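Local coordinates for conserved Protein MTH1675 (Methanothermobacter thermautotrophicus, PDB 1T57) that is of unknown function but binds flavin mononucleotide and magnesium ions, and is related in sequence to the pyruvate kinase alpha/beta domain, at residues R120-S123 against N124-G128; V150-A153 against I154-A157. All blocks are in the same frame, centred on the assembly; numbering follows the deposited sequence.

Contact 1. Residues R120-S123 against N124-G128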
ATOM      1  N   ARG A 120      -4.954  -7.269  -9.751  1.00 27.11           N
ATOM      2  CA  ARG A 120      -6.400  -7.298  -9.850  1.00 29.41           C
ATOM      3  C   ARG A 120      -6.916  -8.566  -9.180  1.00 29.54           C
ATOM      4  O   ARG A 120      -8.019  -8.583  -8.617  1.00 24.13           O
ATOM      5  CB  ARG A 120      -6.866  -7.219 -11.312  1.00 32.07           C
ATOM      6  CG  ARG A 120      -8.386  -7.312 -11.462  1.00 36.67           C
ATOM      7  CD  ARG A 120      -8.833  -7.218 -12.887  1.00 35.70           C
ATOM      8  NE  ARG A 120      -8.928  -5.835 -13.368  1.00 39.88           N
ATOM      9  CZ  ARG A 120      -8.713  -5.473 -14.633  1.00 38.96           C
ATOM     10  NH1 ARG A 120      -8.378  -6.387 -15.543  1.00 39.61           N
ATOM     11  NH2 ARG A 120      -8.855  -4.205 -15.006  1.00 38.20           N
ATOM     12  N   GLY A 121      -6.124  -9.629  -9.232  1.00 28.75           N
ATOM     13  CA  GLY A 121      -6.556 -10.855  -8.591  1.00 27.19           C
ATOM     14  C   GLY A 121      -6.688 -10.559  -7.109  1.00 26.03           C
ATOM     15  O   GLY A 121      -7.638 -10.979  -6.435  1.00 28.61           O
ATOM     16  N   ILE A 122      -5.733  -9.790  -6.606  1.00 29.84           N
ATOM     17  CA  ILE A 122      -5.725  -9.438  -5.200  1.00 30.56           C
ATOM     18  C   ILE A 122      -6.965  -8.649  -4.839  1.00 33.44           C
ATOM     19  O   ILE A 122      -7.659  -9.020  -3.899  1.00 30.39           O
ATOM     20  CB  ILE A 122      -4.483  -8.624  -4.834  1.00 22.35           C
ATOM     21  CG1 ILE A 122      -3.210  -9.465  -5.076  1.00 20.63           C
ATOM     22  CG2 ILE A 122      -4.605  -8.117  -3.377  1.00 20.04           C
ATOM     23  CD1 ILE A 122      -1.889  -8.739  -4.724  1.00 15.19           C
ATOM     24  N   SER A 123      -7.249  -7.581  -5.594  1.00 34.37           N
ATOM     25  CA  SER A 123      -8.411  -6.739  -5.322  1.00 31.74           C
ATOM     26  C   SER A 123      -9.715  -7.501  -5.473  1.00 34.92           C
ATOM     27  O   SER A 123     -10.646  -7.276  -4.722  1.00 32.09           O
ATOM     28  CB  SER A 123      -8.454  -5.511  -6.239  1.00 33.20           C
ATOM     29  OG  SER A 123      -7.415  -4.593  -5.979  1.00 30.11           O
ATOM     30  N   ASN A 124      -9.806  -8.377  -6.462  1.00 33.52           N
ATOM     31  CA  ASN A 124     -11.021  -9.153  -6.618  1.00 35.86           C
ATOM     32  C   ASN A 124     -11.246  -9.992  -5.352  1.00 38.57           C
ATOM     33  O   ASN A 124     -12.348 -10.441  -5.085  1.00 40.04           O
ATOM     34  CB  ASN A 124     -10.910 -10.090  -7.816  1.00 38.75           C
ATOM     35  CG  ASN A 124     -11.090  -9.386  -9.117  1.00 36.49           C
ATOM     36  OD1 ASN A 124     -11.026 -10.002 -10.182  1.00 42.51           O
ATOM     37  ND2 ASN A 124     -11.337  -8.092  -9.054  1.00 41.57           N
ATOM     38  N   ARG A 125     -10.192 -10.215  -4.579  1.00 36.81           N
ATOM     39  CA  ARG A 125     -10.317 -11.006  -3.371  1.00 37.36           C
ATOM     40  C   ARG A 125     -10.499 -10.128  -2.137  1.00 37.18           C
ATOM     41  O   ARG A 125     -11.262 -10.492  -1.254  1.00 36.98           O
ATOM     42  CB  ARG A 125      -9.069 -11.883  -3.197  1.00 47.34           C
ATOM     43  CG  ARG A 125      -9.054 -12.794  -1.959  1.00 50.97           C
ATOM     44  CD  ARG A 125     -10.151 -13.848  -2.030  1.00 56.51           C
ATOM     45  NE  ARG A 125      -9.679 -15.155  -1.582  1.00 59.10           N
ATOM     46  CZ  ARG A 125      -9.613 -16.245  -2.354  1.00 59.77           C
ATOM     47  NH1 ARG A 125      -9.994 -16.207  -3.629  1.00 55.67           N
ATOM     48  NH2 ARG A 125      -9.141 -17.383  -1.854  1.00 61.51           N
ATOM     49  N   PHE A 126      -9.826  -8.973  -2.084  1.00 39.10           N
ATOM     50  CA  PHE A 126      -9.909  -8.095  -0.910  1.00 38.28           C
ATOM     51  C   PHE A 126     -10.472  -6.693  -1.045  1.00 39.71           C
ATOM     52  O   PHE A 126     -10.532  -5.961  -0.051  1.00 36.35           O
ATOM     53  CB  PHE A 126      -8.545  -7.959  -0.234  1.00 35.63           C
ATOM     54  CG  PHE A 126      -7.878  -9.272   0.062  1.00 39.32           C
ATOM     55  CD1 PHE A 126      -7.233  -9.975  -0.942  1.00 36.95           C
ATOM     56  CD2 PHE A 126      -7.925  -9.825   1.338  1.00 41.17           C
ATOM     57  CE1 PHE A 126      -6.645 -11.198  -0.683  1.00 40.82           C
ATOM     58  CE2 PHE A 126      -7.342 -11.046   1.610  1.00 38.25           C
ATOM     59  CZ  PHE A 126      -6.698 -11.742   0.594  1.00 37.99           C
ATOM     60  N   GLY A 127     -10.818  -6.279  -2.258  1.00 37.38           N
ATOM     61  CA  GLY A 127     -11.420  -4.968  -2.425  1.00 35.71           C
ATOM     62  C   GLY A 127     -10.738  -3.629  -2.706  1.00 39.92           C
ATOM     63  O   GLY A 127     -11.224  -2.901  -3.577  1.00 50.12           O
ATOM     64  N   GLY A 128      -9.669  -3.254  -2.009  1.00 38.86           N
ATOM     65  CA  GLY A 128      -9.073  -1.946  -2.275  1.00 33.84           C
ATOM     66  C   GLY A 128      -8.477  -1.814  -3.673  1.00 36.96           C
ATOM     67  O   GLY A 128      -9.117  -2.181  -4.664  1.00 27.00           O
TER
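Arg-120 O accepts the backbone N-H of Asn-124 at 2.8 Å, one helical turn along helix 118-126, whose last turns and exit make up this contact. The same i to i+4 spacing joins Phe-126 N to Ile-122 O at 2.8 Å and Gly-127 N to Ser-123 O at 2.7 Å. At Gly-127 the chain leaves the helix with a positive phi of 91°. These backbone angles bring the alpha carbon's side-chain position against the carbonyl oxygen of Phe-126, which is why the exit suits glycine.

Among the side chains, Phe-126 meets Ile-122 in two ways. Its CD1 edge points, in the plane of the ring, at Ile-122 O 3.1 Å away, so the oxygen that receives the Phe-126 N-H also faces the weakly positive rim of the ring. CG2 of Ile-122 touches the same CD1 at 4.0 Å. The CG2 branch is the one set opposite the backbone nitrogen, with CG1 at a chi1 of -62°, and this turns it forward along the helix to the ring. Ser-123, small and polar, folds its hydroxyl back beside its own backbone nitrogen; OG lies 3.2 Å from Gly-128 O, but its stronger partner is the carboxylate of Glu-133 on helix 131-139.

The side chain of Arg-120 lies about 6 Å from the bound flavin mononucleotide, near Arg-140 and Lys-147, which bind it. Branched and aromatic carbons suit a face that other subunits cover: Ile-122 packs on Phe-193 of a second subunit and on Ile-134 of a third, and Phe-126 on Val-129 of that third subunit. Arg-125 reaches outward to a salt bridge with Glu-137 of the third subunit. Helix 118-126 thus touches helix 131-139 of its own chain, through Ser-123, and two neighbouring subunits.

Contact 2. Residues V150-A153 against I154-A157. With FMN (flavin mononucleotide), chain E.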
ATOM      1  N   VAL A 150      -0.871   2.896 -23.362  1.00 22.91           N
ATOM      2  CA  VAL A 150       0.419   2.660 -22.715  1.00 22.97           C
ATOM      3  C   VAL A 150       0.467   1.204 -22.270  1.00 19.99           C
ATOM      4  O   VAL A 150       1.497   0.532 -22.405  1.00 19.03           O
ATOM      5  CB  VAL A 150       0.713   3.627 -21.475  1.00 24.55           C
ATOM      6  CG1 VAL A 150      -0.255   4.741 -21.438  1.00 15.58           C
ATOM      7  CG2 VAL A 150       0.721   2.878 -20.182  1.00 18.56           C
ATOM      8  N   GLU A 151      -0.660   0.705 -21.770  1.00 18.99           N
ATOM      9  CA  GLU A 151      -0.727  -0.671 -21.297  1.00 19.32           C
ATOM     10  C   GLU A 151      -0.265  -1.693 -22.333  1.00 22.14           C
ATOM     11  O   GLU A 151       0.565  -2.559 -22.053  1.00 24.44           O
ATOM     12  CB  GLU A 151      -2.149  -1.011 -20.856  1.00 27.62           C
ATOM     13  CG  GLU A 151      -2.237  -2.396 -20.218  1.00 32.38           C
ATOM     14  CD  GLU A 151      -3.587  -2.711 -19.587  1.00 35.34           C
ATOM     15  OE1 GLU A 151      -3.592  -3.283 -18.473  1.00 44.16           O
ATOM     16  OE2 GLU A 151      -4.640  -2.413 -20.191  1.00 40.45           O
ATOM     17  N   ILE A 152      -0.827  -1.622 -23.530  1.00 19.68           N
ATOM     18  CA  ILE A 152      -0.412  -2.576 -24.541  1.00 22.26           C
ATOM     19  C   ILE A 152       1.034  -2.249 -24.959  1.00 26.06           C
ATOM     20  O   ILE A 152       1.774  -3.127 -25.408  1.00 30.24           O
ATOM     21  CB  ILE A 152      -1.401  -2.596 -25.783  1.00 11.09           C
ATOM     22  CG1 ILE A 152      -1.666  -1.192 -26.327  1.00 14.03           C
ATOM     23  CG2 ILE A 152      -2.769  -3.130 -25.380  1.00 13.05           C
ATOM     24  CD1 ILE A 152      -2.337  -1.179 -27.697  1.00 24.29           C
ATOM     25  N   ALA A 153       1.458  -1.002 -24.782  1.00 23.79           N
ATOM     26  CA  ALA A 153       2.829  -0.662 -25.170  1.00 25.88           C
ATOM     27  C   ALA A 153       3.796  -1.433 -24.278  1.00 22.83           C
ATOM     28  O   ALA A 153       4.748  -2.020 -24.759  1.00 25.68           O
ATOM     29  CB  ALA A 153       3.082   0.889 -25.084  1.00 18.85           C
ATOM     30  N   ILE A 154       3.507  -1.444 -22.980  1.00 22.78           N
ATOM     31  CA  ILE A 154       4.300  -2.162 -21.990  1.00 22.47           C
ATOM     32  C   ILE A 154       4.283  -3.674 -22.272  1.00 18.21           C
ATOM     33  O   ILE A 154       5.315  -4.321 -22.335  1.00 24.18           O
ATOM     34  CB  ILE A 154       3.751  -1.878 -20.556  1.00 20.33           C
ATOM     35  CG1 ILE A 154       4.064  -0.445 -20.138  1.00 25.33           C
ATOM     36  CG2 ILE A 154       4.340  -2.820 -19.588  1.00 21.35           C
ATOM     37  CD1 ILE A 154       3.229   0.068 -18.977  1.00 17.83           C
HETATM   38  N   MSE A 155       3.107  -4.234 -22.441  1.00 20.67           N
HETATM   39  CA  MSE A 155       3.016  -5.661 -22.721  1.00 25.28           C
HETATM   40  C   MSE A 155       3.844  -6.079 -23.955  1.00 23.42           C
HETATM   41  O   MSE A 155       4.579  -7.057 -23.925  1.00 28.67           O
HETATM   42  CB  MSE A 155       1.555  -6.036 -22.939  1.00 24.15           C
HETATM   43  CG  MSE A 155       0.634  -5.564 -21.822  1.00 26.64           C
HETATM   44 SE   MSE A 155      -1.263  -5.969 -22.169  1.00 33.12          SE
HETATM   45  CE  MSE A 155      -1.951  -4.253 -22.528  1.00 25.72           C
ATOM     46  N   ALA A 156       3.706  -5.332 -25.038  1.00 26.13           N
ATOM     47  CA  ALA A 156       4.410  -5.657 -26.274  1.00 33.07           C
ATOM     48  C   ALA A 156       5.915  -5.576 -26.100  1.00 38.61           C
ATOM     49  O   ALA A 156       6.642  -6.382 -26.674  1.00 40.39           O
ATOM     50  CB  ALA A 156       3.950  -4.735 -27.403  1.00 35.60           C
ATOM     51  N   ALA A 157       6.379  -4.602 -25.320  1.00 31.29           N
ATOM     52  CA  ALA A 157       7.803  -4.455 -25.064  1.00 31.09           C
ATOM     53  C   ALA A 157       8.324  -5.668 -24.319  1.00 36.31           C
ATOM     54  O   ALA A 157       9.300  -6.297 -24.735  1.00 38.86           O
ATOM     55  CB  ALA A 157       8.061  -3.254 -24.250  1.00 31.76           C
TER
HETATM   56  N1  FMN E 200     -11.247  -1.316 -23.641  1.00 29.18           N
HETATM   57  C2  FMN E 200     -11.692  -0.417 -22.679  1.00 30.42           C
HETATM   58  O2  FMN E 200     -12.600   0.352 -22.927  1.00 32.93           O
HETATM   59  N3  FMN E 200     -11.057  -0.225 -21.482  1.00 29.29           N
HETATM   60  C4  FMN E 200     -10.049  -1.074 -21.100  1.00 35.81           C
HETATM   61  O4  FMN E 200      -9.407  -0.817 -20.073  1.00 35.28           O
HETATM   62  C4A FMN E 200      -9.560  -1.967 -22.056  1.00 38.36           C
HETATM   63  N5  FMN E 200      -8.513  -2.801 -21.737  1.00 30.65           N
HETATM   64  C5A FMN E 200      -7.870  -3.459 -22.759  1.00 37.12           C
HETATM   65  C6  FMN E 200      -6.807  -4.278 -22.419  1.00 39.49           C
HETATM   66  C7  FMN E 200      -6.197  -5.062 -23.359  1.00 39.68           C
HETATM   67  C7M FMN E 200      -5.107  -5.961 -22.873  1.00 41.69           C
HETATM   68  C8  FMN E 200      -6.917  -5.399 -24.499  1.00 40.92           C
HETATM   69  C8M FMN E 200      -6.346  -6.369 -25.518  1.00 39.76           C
HETATM   70  C9  FMN E 200      -8.012  -4.609 -24.846  1.00 34.52           C
HETATM   71  C9A FMN E 200      -8.446  -3.560 -24.029  1.00 39.79           C
HETATM   72  N10 FMN E 200      -9.678  -2.934 -24.268  1.00 39.75           N
HETATM   73  C10 FMN E 200     -10.124  -2.022 -23.344  1.00 36.60           C
HETATM   74  C1' FMN E 200     -10.395  -3.020 -25.598  1.00 42.77           C
HETATM   75  C2' FMN E 200      -9.654  -2.193 -26.612  1.00 45.52           C
HETATM   76  O2' FMN E 200      -9.476  -0.878 -26.073  1.00 40.98           O
HETATM   77  C3' FMN E 200     -10.447  -2.066 -27.893  1.00 47.55           C
HETATM   78  O3' FMN E 200     -11.720  -1.553 -27.640  1.00 44.36           O
HETATM   79  C4' FMN E 200     -10.433  -3.190 -28.943  1.00 52.73           C
HETATM   80  O4' FMN E 200     -11.047  -2.600 -30.065  1.00 58.81           O
HETATM   81  C5' FMN E 200     -11.260  -4.455 -28.886  1.00 54.35           C
HETATM   82  O5' FMN E 200     -11.059  -4.991 -30.174  1.00 54.72           O
HETATM   83  P   FMN E 200     -12.147  -5.481 -31.252  1.00 51.20           P
HETATM   84  O1P FMN E 200     -11.400  -6.272 -32.269  1.00 53.46           O
HETATM   85  O2P FMN E 200     -12.886  -4.316 -31.940  1.00 49.82           O
HETATM   86  O3P FMN E 200     -13.135  -6.377 -30.491  1.00 54.41           O
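Val-150 and Ile-154 run alongside each other on one flank of the helix, their chains heading in a common direction, and meet through Val-150 CG2 and Ile-154 CD1 at 4.0 Å. Two branched aliphatic chains one turn apart make a smooth apolar ridge, and Ile-154 also packs on Val-118 of a second subunit. A bond from Ile-154 N to Val-150 O, 2.9 Å long, holds this turn, and Met-155 N bonds to Glu-151 O at 3.1 Å.

On another flank the side chains of Glu-151 and Met-155 cross at a slant. Glu-151 runs out extended, with CG opposite the backbone nitrogen (chi1 -174°), and this carries OE2 to within 3.6 Å of C6 of the flavin. Met-155, modelled as selenomethionine, has CG set opposite its carbonyl carbon (chi1 -52°) and runs on extended at chi2, which brings SE to 3.9 Å from the flavin methyl C7M; the position of CE is doubtful. Helix 144-158 here forms part of the flavin mononucleotide pocket of an alpha/beta fold, with a carboxylate and a selenoether meeting the dimethylbenzene end of the isoalloxazine.

The carboxylate is buried yet well supplied with partners: OE2 forms a salt bridge with Lys-147, and OE1 accepts the N-H of Leu-115. Ile-152 and Ala-156, linked by Ala-156 N to Ile-152 O at 3.0 Å, both touch strand 54-58, where the short methyl of Ala-156 fits against Val-56.

Overall arrangement
Each contact follows a single helix, 144-158 throughout contact 2, and 118-126 and its exit in contact 1, with centres 23 Å apart and nearest atoms about 6 Å apart. Contact 2 is core: all its residues are buried, and its side chains meet the sheet, nearby loops, the flavin and a neighbouring subunit; they are mostly aliphatic, with one carboxylate whose two oxygens each have a polar partner. Contact 1 lies far from the chain centre, at a helix end that two other subunits pack against, and mixes glycines, polar and charged groups with a few apolar ones. Helical bonds in contact 2 run on unbroken, whereas in contact 1 they finish at a glycine. Both reach the same second subunit.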